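Local coordinates for probable oxidoreductase protein (Rhizobium etli, PDB 4FB5) that probably acts as a nucleotide-dependent oxidoreductase of the GFO/IDH/MocA family, with a Rossmann-type dinucleotide-binding domain, at residues I354-I357 / P361-I364; N45-V50 / I348-L353; K125-A130 / V365-G370; D330-A335 / F342-I347. One frame throughout, in Å; residues are numbered along the deposited sequence.

Interaction 1. Residues I354-I357 / P361-I364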
loop_
_atom_site.group_PDB
_atom_site.type_symbol
_atom_site.label_atom_id
_atom_site.label_comp_id
_atom_site.label_asym_id
_atom_site.label_seq_id
_atom_site.Cartn_x
_atom_site.Cartn_y
_atom_site.Cartn_z
ATOM N N ILE A 354 17.126 32.595 -0.997
ATOM C CA ILE A 354 17.027 33.906 -1.548
ATOM C C ILE A 354 16.103 34.772 -0.701
ATOM O O ILE A 354 16.378 35.963 -0.503
ATOM C CB ILE A 354 16.582 33.842 -2.989
ATOM C CG1 ILE A 354 17.720 33.215 -3.800
ATOM C CG2 ILE A 354 16.243 35.243 -3.482
ATOM C CD1 ILE A 354 17.301 32.397 -4.925
ATOM N N ARG A 355 15.035 34.178 -0.176
ATOM C CA ARG A 355 14.186 34.917 0.727
ATOM C C ARG A 355 15.035 35.451 1.849
ATOM O O ARG A 355 15.019 36.645 2.112
ATOM C CB ARG A 355 13.030 34.093 1.273
ATOM C CG ARG A 355 11.671 34.493 0.691
ATOM C CD ARG A 355 10.528 33.584 1.174
ATOM N NE ARG A 355 10.177 32.581 0.169
ATOM C CZ ARG A 355 9.444 32.825 -0.920
ATOM N NH1 ARG A 355 8.976 34.042 -1.150
ATOM N NH2 ARG A 355 9.180 31.855 -1.790
ATOM N N ALA A 356 15.776 34.567 2.509
ATOM C CA ALA A 356 16.640 34.965 3.614
ATOM C C ALA A 356 17.510 36.157 3.230
ATOM O O ALA A 356 17.464 37.205 3.874
ATOM C CB ALA A 356 17.506 33.796 4.059
ATOM N N ILE A 357 18.303 35.991 2.176
ATOM C CA ILE A 357 19.182 37.053 1.703
ATOM C C ILE A 357 18.521 38.419 1.849
ATOM O O ILE A 357 19.197 39.428 2.052
ATOM C CB ILE A 357 19.581 36.841 0.230
ATOM C CG1 ILE A 357 20.846 35.987 0.138
ATOM C CG2 ILE A 357 19.784 38.180 -0.464
ATOM C CD1 ILE A 357 20.744 34.849 -0.855
ATOM N N PRO A 361 10.726 36.804 5.655
ATOM C CA PRO A 361 10.633 35.580 6.452
ATOM C C PRO A 361 10.890 34.420 5.526
ATOM O O PRO A 361 10.346 34.392 4.408
ATOM C CB PRO A 361 9.171 35.566 6.928
ATOM C CG PRO A 361 8.614 36.972 6.602
ATOM C CD PRO A 361 9.404 37.411 5.405
ATOM N N SER A 362 11.741 33.499 5.970
ATOM C CA SER A 362 12.019 32.271 5.221
ATOM C C SER A 362 11.914 31.014 6.097
ATOM O O SER A 362 11.829 31.109 7.338
ATOM C CB SER A 362 13.415 32.340 4.616
ATOM O OG SER A 362 14.385 32.175 5.635
ATOM N N SER A 363 11.932 29.840 5.460
ATOM C CA SER A 363 12.035 28.599 6.233
ATOM C C SER A 363 13.334 27.907 5.900
ATOM O O SER A 363 13.378 26.975 5.126
ATOM C CB SER A 363 10.850 27.665 5.999
ATOM O OG SER A 363 11.062 26.890 4.838
ATOM N N ILE A 364 14.404 28.371 6.492
ATOM C CA ILE A 364 15.664 27.811 6.181
ATOM C C ILE A 364 16.260 27.293 7.463
ATOM O O ILE A 364 15.724 27.537 8.544
ATOM C CB ILE A 364 16.526 28.868 5.521
ATOM C CG1 ILE A 364 17.323 28.221 4.430
ATOM C CG2 ILE A 364 17.440 29.580 6.515
ATOM C CD1 ILE A 364 17.307 29.026 3.229
#
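R355 and A356, near the C-terminal end of helix 344-358, meet P361 and S362 of the loop that folds back beside them. The apolar part of the contact is a single pair. R355 CB lies 3.8 Å from S362 CB, at the point where both side chains leave the backbone toward the opposite segment. The second kind of contact sets carbon against oxygen. The aliphatic chain of R355 runs beside P361, its CD 3.3 Å from P361 O, and the methyl of A356 meets the serine hydroxyl, A356 CB to S362 OG at 3.9 Å. The OG is held over the alanine because it sits between the serine's own N and carbonyl carbon (chi1 73°). No hydrogen bond joins the two segments.

The arrangement is a short connection between consecutive helices. Only three residues separate the segments, and the chain turns back along the outgoing helix before helix 367-385 begins.

Charge is settled outside the pair. The R355 chain bends at chi3 (-100°), turning the guanidinium back along the helix, where NE makes a salt bridge to E352 OE1. The other carboxylate oxygen, E352 OE2, takes a hydrogen bond from S363 N, so a single glutamate holds both the arginine and the returning loop. R355 NH1 has a weak, long ion pair with D53.

Interaction 2. Residues N45-V50 / I348-L353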
loop_
_atom_site.group_PDB
_atom_site.type_symbol
_atom_site.label_atom_id
_atom_site.label_comp_id
_atom_site.label_asym_id
_atom_site.label_seq_id
_atom_site.Cartn_x
_atom_site.Cartn_y
_atom_site.Cartn_z
ATOM N N ASN A 45 19.957 27.197 -11.501
ATOM C CA ASN A 45 19.527 27.374 -12.878
ATOM C C ASN A 45 18.014 27.380 -13.051
ATOM O O ASN A 45 17.543 27.644 -14.150
ATOM C CB ASN A 45 20.187 26.314 -13.763
ATOM C CG ASN A 45 19.861 26.464 -15.229
ATOM O OD1 ASN A 45 20.150 27.502 -15.849
ATOM N ND2 ASN A 45 19.285 25.403 -15.822
ATOM N N ALA A 46 17.234 27.129 -11.995
ATOM C CA ALA A 46 15.797 26.939 -12.217
ATOM C C ALA A 46 14.869 27.721 -11.330
ATOM O O ALA A 46 13.714 27.908 -11.686
ATOM C CB ALA A 46 15.443 25.473 -12.138
ATOM N N VAL A 47 15.340 28.138 -10.166
ATOM C CA VAL A 47 14.498 28.883 -9.243
ATOM C C VAL A 47 13.614 29.866 -9.949
ATOM O O VAL A 47 12.397 29.906 -9.684
ATOM C CB VAL A 47 15.264 29.763 -8.259
ATOM C CG1 VAL A 47 14.957 29.356 -6.851
ATOM C CG2 VAL A 47 16.761 29.833 -8.576
ATOM N N LYS A 48 14.215 30.681 -10.820
ATOM C CA LYS A 48 13.469 31.788 -11.366
ATOM C C LYS A 48 12.381 31.325 -12.265
ATOM O O LYS A 48 11.257 31.754 -12.069
ATOM C CB LYS A 48 14.329 32.850 -12.051
ATOM C CG LYS A 48 13.612 34.197 -12.209
ATOM C CD LYS A 48 14.300 35.010 -13.298
ATOM C CE LYS A 48 13.966 36.504 -13.237
ATOM N NZ LYS A 48 12.681 36.770 -13.974
ATOM N N THR A 49 12.683 30.470 -13.234
ATOM C CA THR A 49 11.601 29.926 -14.084
ATOM C C THR A 49 10.449 29.244 -13.320
ATOM O O THR A 49 9.287 29.455 -13.637
ATOM C CB THR A 49 12.088 28.963 -15.132
ATOM O OG1 THR A 49 13.213 29.526 -15.823
ATOM C CG2 THR A 49 10.964 28.714 -16.113
ATOM N N VAL A 50 10.772 28.446 -12.306
ATOM C CA VAL A 50 9.762 27.859 -11.439
ATOM C C VAL A 50 8.987 28.906 -10.626
ATOM O O VAL A 50 7.750 28.956 -10.680
ATOM C CB VAL A 50 10.394 26.869 -10.445
ATOM C CG1 VAL A 50 9.312 26.270 -9.534
ATOM C CG2 VAL A 50 11.112 25.809 -11.185
ATOM N N ILE A 348 13.251 24.604 -4.130
ATOM C CA ILE A 348 12.516 25.276 -3.065
ATOM C C ILE A 348 13.504 25.782 -2.008
ATOM O O ILE A 348 13.454 26.936 -1.604
ATOM C CB ILE A 348 11.518 24.305 -2.467
ATOM C CG1 ILE A 348 10.410 24.030 -3.481
ATOM C CG2 ILE A 348 10.961 24.812 -1.167
ATOM C CD1 ILE A 348 9.639 22.736 -3.249
ATOM N N GLU A 349 14.424 24.935 -1.565
ATOM C CA GLU A 349 15.451 25.387 -0.613
ATOM C C GLU A 349 16.264 26.585 -1.163
ATOM O O GLU A 349 16.530 27.527 -0.455
ATOM C CB GLU A 349 16.377 24.235 -0.255
ATOM C CG GLU A 349 17.442 24.595 0.748
ATOM C CD GLU A 349 18.231 23.387 1.213
ATOM O OE1 GLU A 349 19.335 23.199 0.649
ATOM O OE2 GLU A 349 17.743 22.636 2.121
ATOM N N CYS A 350 16.642 26.528 -2.433
ATOM C CA CYS A 350 17.277 27.633 -3.110
ATOM C C CYS A 350 16.379 28.878 -3.029
ATOM O O CYS A 350 16.817 29.975 -2.642
ATOM C CB CYS A 350 17.562 27.260 -4.564
ATOM S SG CYS A 350 18.262 28.631 -5.504
ATOM N N ARG A 351 15.110 28.697 -3.364
ATOM C CA ARG A 351 14.201 29.804 -3.235
ATOM C C ARG A 351 14.270 30.324 -1.802
ATOM O O ARG A 351 14.519 31.508 -1.600
ATOM C CB ARG A 351 12.781 29.450 -3.679
ATOM C CG ARG A 351 11.774 30.578 -3.525
ATOM C CD ARG A 351 12.142 31.765 -4.382
ATOM N NE ARG A 351 11.443 33.017 -4.028
ATOM C CZ ARG A 351 11.835 33.892 -3.088
ATOM N NH1 ARG A 351 12.921 33.660 -2.352
ATOM N NH2 ARG A 351 11.128 35.001 -2.870
ATOM N N GLU A 352 14.136 29.467 -0.801
ATOM C CA GLU A 352 14.051 30.001 0.549
ATOM C C GLU A 352 15.339 30.698 0.982
ATOM O O GLU A 352 15.334 31.525 1.903
ATOM C CB GLU A 352 13.639 28.935 1.553
ATOM C CG GLU A 352 12.245 28.417 1.319
ATOM C CD GLU A 352 11.139 29.422 1.621
ATOM O OE1 GLU A 352 10.332 29.704 0.708
ATOM O OE2 GLU A 352 11.049 29.894 2.769
ATOM N N LEU A 353 16.439 30.361 0.319
ATOM C CA LEU A 353 17.718 30.944 0.655
ATOM C C LEU A 353 17.729 32.384 0.168
ATOM O O LEU A 353 18.278 33.278 0.837
ATOM C CB LEU A 353 18.860 30.178 -0.006
ATOM C CG LEU A 353 20.213 30.884 0.099
ATOM C CD1 LEU A 353 20.429 31.300 1.510
ATOM C CD2 LEU A 353 21.394 30.039 -0.359
#
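The turn of helix on which V47 rests, at C350 and R351, is closed by a short backbone bond, E352 N to I348 O at 2.7 Å. L353 N follows with a bond of 2.9 Å to E349 O. Across the contact itself no polar group bonds to another, and one branched side chain does the work. V47 points at helix 344-358 and straddles C350 SG with its two methyls: V47 CG2 lies 3.6 Å from C350 SG, and V47 CG1 is equally near that sulfur. CG1 also leans over the backbone, 3.6 Å from R351 N, and meets R351 CB at 3.8 Å. The sulfur reaches the valine because SG stands anti to the backbone N of C350 (chi1 176°), swung out from the helix on the side that V47 approaches.

V47 opens the short helix 47-51, with A46 as its N-cap residue and V50 N bonded to A46 O. This helix follows helix 35-44, so the contact seats helix 344-358, from the far end of the sequence, against the Rossmann-fold part of the chain, which probably binds the nucleotide. W44 and W122 also pack on C350, which places its sulfur in a buried apolar setting.

R351 shares CB with this packing, but its chain bends at chi2 (62°) and its NH2 forms a salt bridge with D53 OD1. V50 O of helix 47-51 accepts a hydrogen bond from K38 NZ of the second subunit, and N45 O, just before this helix, accepts one from N45 ND2 of that subunit.

Interaction 3. Residues K125-A130 / V365-G370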
loop_
_atom_site.group_PDB
_atom_site.type_symbol
_atom_site.label_atom_id
_atom_site.label_comp_id
_atom_site.label_asym_id
_atom_site.label_seq_id
_atom_site.Cartn_x
_atom_site.Cartn_y
_atom_site.Cartn_z
ATOM N N LYS A 125 25.025 19.689 4.506
ATOM C CA LYS A 125 25.164 19.147 5.826
ATOM C C LYS A 125 26.391 18.222 5.785
ATOM O O LYS A 125 26.742 17.735 4.719
ATOM C CB LYS A 125 23.868 18.439 6.197
ATOM C CG LYS A 125 23.934 16.932 6.328
ATOM C CD LYS A 125 23.797 16.137 5.040
ATOM C CE LYS A 125 23.836 14.672 5.412
ATOM N NZ LYS A 125 24.740 13.921 4.543
ATOM N N PRO A 126 27.103 18.050 6.915
ATOM C CA PRO A 126 26.896 18.708 8.178
ATOM C C PRO A 126 27.741 19.985 8.187
ATOM O O PRO A 126 28.225 20.425 7.122
ATOM C CB PRO A 126 27.459 17.682 9.185
ATOM C CG PRO A 126 27.815 16.443 8.382
ATOM C CD PRO A 126 28.185 17.075 7.075
HETATM N N MSE A 127 27.886 20.593 9.360
HETATM C CA MSE A 127 28.738 21.750 9.469
HETATM C C MSE A 127 30.162 21.295 9.608
HETATM O O MSE A 127 30.986 21.645 8.775
HETATM C CB MSE A 127 28.328 22.620 10.634
HETATM C CG MSE A 127 27.039 23.289 10.359
HETATM SE SE MSE A 127 26.327 24.144 11.917
HETATM C CE MSE A 127 27.115 25.868 11.541
ATOM N N ALA A 128 30.445 20.505 10.646
ATOM C CA ALA A 128 31.790 19.944 10.853
ATOM C C ALA A 128 31.662 18.697 11.721
ATOM O O ALA A 128 30.655 18.530 12.396
ATOM C CB ALA A 128 32.705 20.964 11.509
ATOM N N PRO A 129 32.656 17.797 11.675
ATOM C CA PRO A 129 32.510 16.555 12.464
ATOM C C PRO A 129 32.818 16.721 13.946
ATOM O O PRO A 129 32.568 15.804 14.738
ATOM C CB PRO A 129 33.514 15.588 11.811
ATOM C CG PRO A 129 34.411 16.452 10.978
ATOM C CD PRO A 129 33.670 17.681 10.610
ATOM N N ALA A 130 33.366 17.880 14.298
ATOM C CA ALA A 130 33.735 18.225 15.662
ATOM C C ALA A 130 33.040 19.521 16.050
ATOM O O ALA A 130 33.094 20.529 15.312
ATOM C CB ALA A 130 35.241 18.391 15.768
ATOM N N VAL A 365 17.341 26.549 7.362
ATOM C CA VAL A 365 18.035 26.152 8.570
ATOM C C VAL A 365 19.353 26.896 8.592
ATOM O O VAL A 365 20.110 26.867 7.613
ATOM C CB VAL A 365 18.253 24.651 8.647
ATOM C CG1 VAL A 365 18.955 24.281 9.935
ATOM C CG2 VAL A 365 16.931 23.935 8.525
ATOM N N THR A 366 19.578 27.603 9.694
ATOM C CA THR A 366 20.717 28.477 9.828
ATOM C C THR A 366 21.734 27.748 10.620
ATOM O O THR A 366 21.418 26.843 11.416
ATOM C CB THR A 366 20.444 29.695 10.745
ATOM O OG1 THR A 366 20.179 29.220 12.081
ATOM C CG2 THR A 366 19.313 30.545 10.235
ATOM N N PHE A 367 22.949 28.240 10.490
ATOM C CA PHE A 367 24.038 27.774 11.283
ATOM C C PHE A 367 23.722 27.777 12.745
ATOM O O PHE A 367 24.267 26.974 13.493
ATOM C CB PHE A 367 25.265 28.617 10.989
ATOM C CG PHE A 367 25.970 28.228 9.711
ATOM C CD1 PHE A 367 27.348 28.377 9.594
ATOM C CD2 PHE A 367 25.249 27.699 8.627
ATOM C CE1 PHE A 367 27.997 28.026 8.419
ATOM C CE2 PHE A 367 25.878 27.357 7.452
ATOM C CZ PHE A 367 27.262 27.511 7.340
ATOM N N LYS A 368 22.841 28.669 13.158
ATOM C CA LYS A 368 22.516 28.730 14.556
ATOM C C LYS A 368 21.717 27.489 14.932
ATOM O O LYS A 368 22.016 26.833 15.917
ATOM C CB LYS A 368 21.733 30.006 14.892
ATOM C CG LYS A 368 21.503 30.182 16.426
ATOM C CD LYS A 368 20.526 31.313 16.724
ATOM C CE LYS A 368 20.385 31.484 18.237
ATOM N NZ LYS A 368 19.228 32.385 18.576
ATOM N N ASP A 369 20.714 27.155 14.121
ATOM C CA ASP A 369 19.896 25.984 14.368
ATOM C C ASP A 369 20.584 24.658 14.007
ATOM O O ASP A 369 20.379 23.638 14.694
ATOM C CB ASP A 369 18.573 26.151 13.674
ATOM C CG ASP A 369 17.648 27.115 14.416
ATOM O OD1 ASP A 369 17.520 26.962 15.657
ATOM O OD2 ASP A 369 17.047 28.000 13.746
ATOM N N GLY A 370 21.435 24.693 12.977
ATOM C CA GLY A 370 22.211 23.518 12.610
ATOM C C GLY A 370 23.190 23.123 13.694
ATOM O O GLY A 370 23.378 21.916 14.002
#
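Selenium stands above a phenyl ring here: SE of M127, a selenomethionine, lies 5.0 Å from the centroid of the F367 ring and 24° off the ring normal, a Met-aromatic contact made over the face at some distance. The M127 chain first runs out extended and then bends at chi3 (93°), which turns the terminal CE toward F367. That methyl approaches the ring obliquely, but its modelled distance is too short to be trusted in detail. The selenium also rests against bare backbone on the first turn of helix 367-385, 3.7 Å from G370 C and 3.8 Å from F367 O; with no side chain at G370, it comes directly against the main chain.

The helix start that presents this surface is fixed by T366 at the N-cap. D369 N bonds to T366 OG1 at 3.0 Å, with an N-H...O angle of 165°, while the bond from K368 N to the same oxygen is weak. G370 N bonds in turn to T366 O at 2.7 Å. One helical turn beyond, E374 OE2 accepts a hydrogen bond from M127 N, tying the loop backbone to the same helix.

M137 and L150 also pack around the selenomethionine. The loop carries a cis peptide before P126, and K125 and P126 end the Glu-Lys-Pro signature that follows strand 120-123 of the Rossmann sheet in GFO/IDH/MocA proteins.

Interaction 4. Residues D330-A335 / F342-I347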
loop_
_atom_site.group_PDB
_atom_site.type_symbol
_atom_site.label_atom_id
_atom_site.label_comp_id
_atom_site.label_asym_id
_atom_site.label_seq_id
_atom_site.Cartn_x
_atom_site.Cartn_y
_atom_site.Cartn_z
ATOM N N ASP A 330 2.157 24.361 -6.185
ATOM C CA ASP A 330 1.507 25.071 -7.293
ATOM C C ASP A 330 2.528 25.696 -8.244
ATOM O O ASP A 330 2.341 25.737 -9.455
ATOM C CB ASP A 330 0.534 26.141 -6.779
ATOM C CG ASP A 330 1.235 27.243 -6.036
ATOM O OD1 ASP A 330 2.143 26.981 -5.236
ATOM O OD2 ASP A 330 0.870 28.401 -6.246
ATOM N N ARG A 331 3.640 26.159 -7.722
ATOM C CA ARG A 331 4.588 26.676 -8.663
ATOM C C ARG A 331 5.209 25.590 -9.602
ATOM O O ARG A 331 5.730 25.913 -10.663
ATOM C CB ARG A 331 5.626 27.554 -7.962
ATOM C CG ARG A 331 5.041 28.588 -6.963
ATOM C CD ARG A 331 4.300 29.773 -7.601
ATOM N NE ARG A 331 5.156 30.503 -8.536
ATOM C CZ ARG A 331 4.840 30.736 -9.811
ATOM N NH1 ARG A 331 3.667 30.327 -10.294
ATOM N NH2 ARG A 331 5.686 31.382 -10.601
ATOM N N PHE A 332 5.115 24.310 -9.251
ATOM C CA PHE A 332 5.675 23.267 -10.130
ATOM C C PHE A 332 4.694 22.658 -11.100
ATOM O O PHE A 332 5.052 22.359 -12.234
ATOM C CB PHE A 332 6.383 22.154 -9.347
ATOM C CG PHE A 332 7.560 22.626 -8.577
ATOM C CD1 PHE A 332 7.391 23.288 -7.362
ATOM C CD2 PHE A 332 8.830 22.446 -9.065
ATOM C CE1 PHE A 332 8.498 23.768 -6.628
ATOM C CE2 PHE A 332 9.946 22.915 -8.366
ATOM C CZ PHE A 332 9.781 23.569 -7.136
ATOM N N ILE A 333 3.470 22.447 -10.653
ATOM C CA ILE A 333 2.488 21.762 -11.480
ATOM C C ILE A 333 1.064 22.220 -11.150
ATOM O O ILE A 333 0.679 22.323 -10.002
ATOM C CB ILE A 333 2.535 20.237 -11.262
ATOM C CG1 ILE A 333 3.957 19.738 -11.002
ATOM C CG2 ILE A 333 1.853 19.501 -12.431
ATOM C CD1 ILE A 333 4.000 18.314 -10.537
ATOM N N PRO A 334 0.254 22.476 -12.157
ATOM C CA PRO A 334 -1.096 22.864 -11.734
ATOM C C PRO A 334 -2.104 21.710 -11.566
ATOM O O PRO A 334 -3.286 21.979 -11.455
ATOM C CB PRO A 334 -1.556 23.734 -12.908
ATOM C CG PRO A 334 -0.899 23.023 -14.109
ATOM C CD PRO A 334 0.403 22.461 -13.625
ATOM N N ALA A 335 -1.666 20.454 -11.607
ATOM C CA ALA A 335 -2.577 19.323 -11.386
ATOM C C ALA A 335 -2.173 18.523 -10.153
ATOM O O ALA A 335 -0.992 18.270 -9.951
ATOM C CB ALA A 335 -2.611 18.429 -12.608
ATOM N N PHE A 342 12.981 14.342 -5.930
ATOM C CA PHE A 342 14.009 14.791 -4.990
ATOM C C PHE A 342 14.658 16.157 -5.400
ATOM O O PHE A 342 14.824 17.030 -4.561
ATOM C CB PHE A 342 15.010 13.672 -4.754
ATOM C CG PHE A 342 16.112 13.999 -3.777
ATOM C CD1 PHE A 342 15.906 13.887 -2.413
ATOM C CD2 PHE A 342 17.365 14.329 -4.231
ATOM C CE1 PHE A 342 16.936 14.157 -1.475
ATOM C CE2 PHE A 342 18.413 14.622 -3.350
ATOM C CZ PHE A 342 18.203 14.530 -1.950
ATOM N N ASN A 343 14.965 16.374 -6.665
ATOM C CA ASN A 343 15.648 17.634 -7.047
ATOM C C ASN A 343 14.751 18.864 -6.866
ATOM O O ASN A 343 15.241 19.972 -6.556
ATOM C CB ASN A 343 16.224 17.595 -8.481
ATOM C CG ASN A 343 17.097 16.370 -8.729
ATOM O OD1 ASN A 343 17.655 15.772 -7.801
ATOM N ND2 ASN A 343 17.198 15.975 -9.980
ATOM N N ASP A 344 13.441 18.663 -7.039
ATOM C CA ASP A 344 12.505 19.733 -6.812
ATOM C C ASP A 344 12.671 20.347 -5.399
ATOM O O ASP A 344 12.491 21.564 -5.199
ATOM C CB ASP A 344 11.083 19.288 -7.166
ATOM C CG ASP A 344 10.916 18.977 -8.706
ATOM O OD1 ASP A 344 11.569 19.680 -9.536
ATOM O OD2 ASP A 344 10.139 18.039 -9.089
ATOM N N LEU A 345 13.083 19.534 -4.434
ATOM C CA LEU A 345 13.268 20.023 -3.078
ATOM C C LEU A 345 14.463 20.949 -2.927
ATOM O O LEU A 345 14.522 21.727 -1.987
ATOM C CB LEU A 345 13.477 18.863 -2.124
ATOM C CG LEU A 345 12.450 17.746 -2.108
ATOM C CD1 LEU A 345 13.034 16.629 -1.306
ATOM C CD2 LEU A 345 11.154 18.214 -1.505
ATOM N N LYS A 346 15.439 20.835 -3.818
ATOM C CA LYS A 346 16.586 21.701 -3.746
ATOM C C LYS A 346 16.243 23.076 -4.312
ATOM O O LYS A 346 16.774 24.073 -3.833
ATOM C CB LYS A 346 17.799 21.120 -4.465
ATOM C CG LYS A 346 19.139 21.423 -3.750
ATOM C CD LYS A 346 19.238 20.676 -2.417
ATOM C CE LYS A 346 20.442 21.077 -1.570
ATOM N NZ LYS A 346 20.738 20.030 -0.507
ATOM N N ILE A 347 15.350 23.123 -5.296
ATOM C CA ILE A 347 14.901 24.371 -5.910
ATOM C C ILE A 347 14.154 25.232 -4.878
ATOM O O ILE A 347 14.391 26.434 -4.751
ATOM C CB ILE A 347 13.954 24.085 -7.096
ATOM C CG1 ILE A 347 14.675 23.354 -8.223
ATOM C CG2 ILE A 347 13.302 25.360 -7.585
ATOM C CD1 ILE A 347 13.758 22.912 -9.373
#
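F332 faces D344 with their CA atoms 8.4 Å apart, where a weakly bonded helical turn at about 330-332 comes up beside the start of helix 344-358, a separation that side chains, not backbones, bridge. The F332 ring spans it. Its CE2 corner touches two residues one turn apart on the helix, D344 OD1 at 3.8 Å and I347 CD1 at 3.9 Å. The isoleucine comes in at the ring edge, close to the ring plane, and its second branch continues the packing, with I347 CG2 4.0 Å from F332 CZ. The carboxylate of D344 approaches obliquely, its plane turned 50° from that of the ring, and CZ also nears the carbonyl, 3.9 Å from D344 O. F332 CG sits anti to its own carbonyl carbon (chi1 -63°), which sends the ring across to the helix.

The two segments lie at the ends of a wide connecting loop: the eleven residues 333-343 link short helix 329-332 to helix 344-358. V50 of helix 47-51 and L340 of the loop also pack on F332.

D344 has its polar partner in that loop: OD2 accepts a hydrogen bond from G341 N. D344 lies near the N-terminal end of helix 344-358, whose dipole would probably ease its negative charge. This connection also belongs to a subunit interface: F332 O accepts a hydrogen bond from N343 ND2 of the second subunit, and F342 meets H338 of that subunit edge-to-face.

From the N terminus, interaction 2 opens first at residues 45-50 and interaction 3 at 125-130, both in the Rossmann-fold part. Interaction 4 then opens and closes a short loop, 330-335 to 342-347, lying within the spans of both. Residues 348-353 close interaction 2, interaction 1 turns the chain back from helix 344-358, and 365-370 close interaction 3, whose span crosses that of interaction 2 and encloses interaction 1. Helix 344-358 serves interactions 4, 2 and 1 in succession. Interaction 2 touches both neighbours, through V50 on F332 and through E352 and L353 on the loop 361-364. Interactions 2 and 3 tie helices 344-358 and 367-385 to the Rossmann-fold part; 1 and 4 close the connections flanking the first.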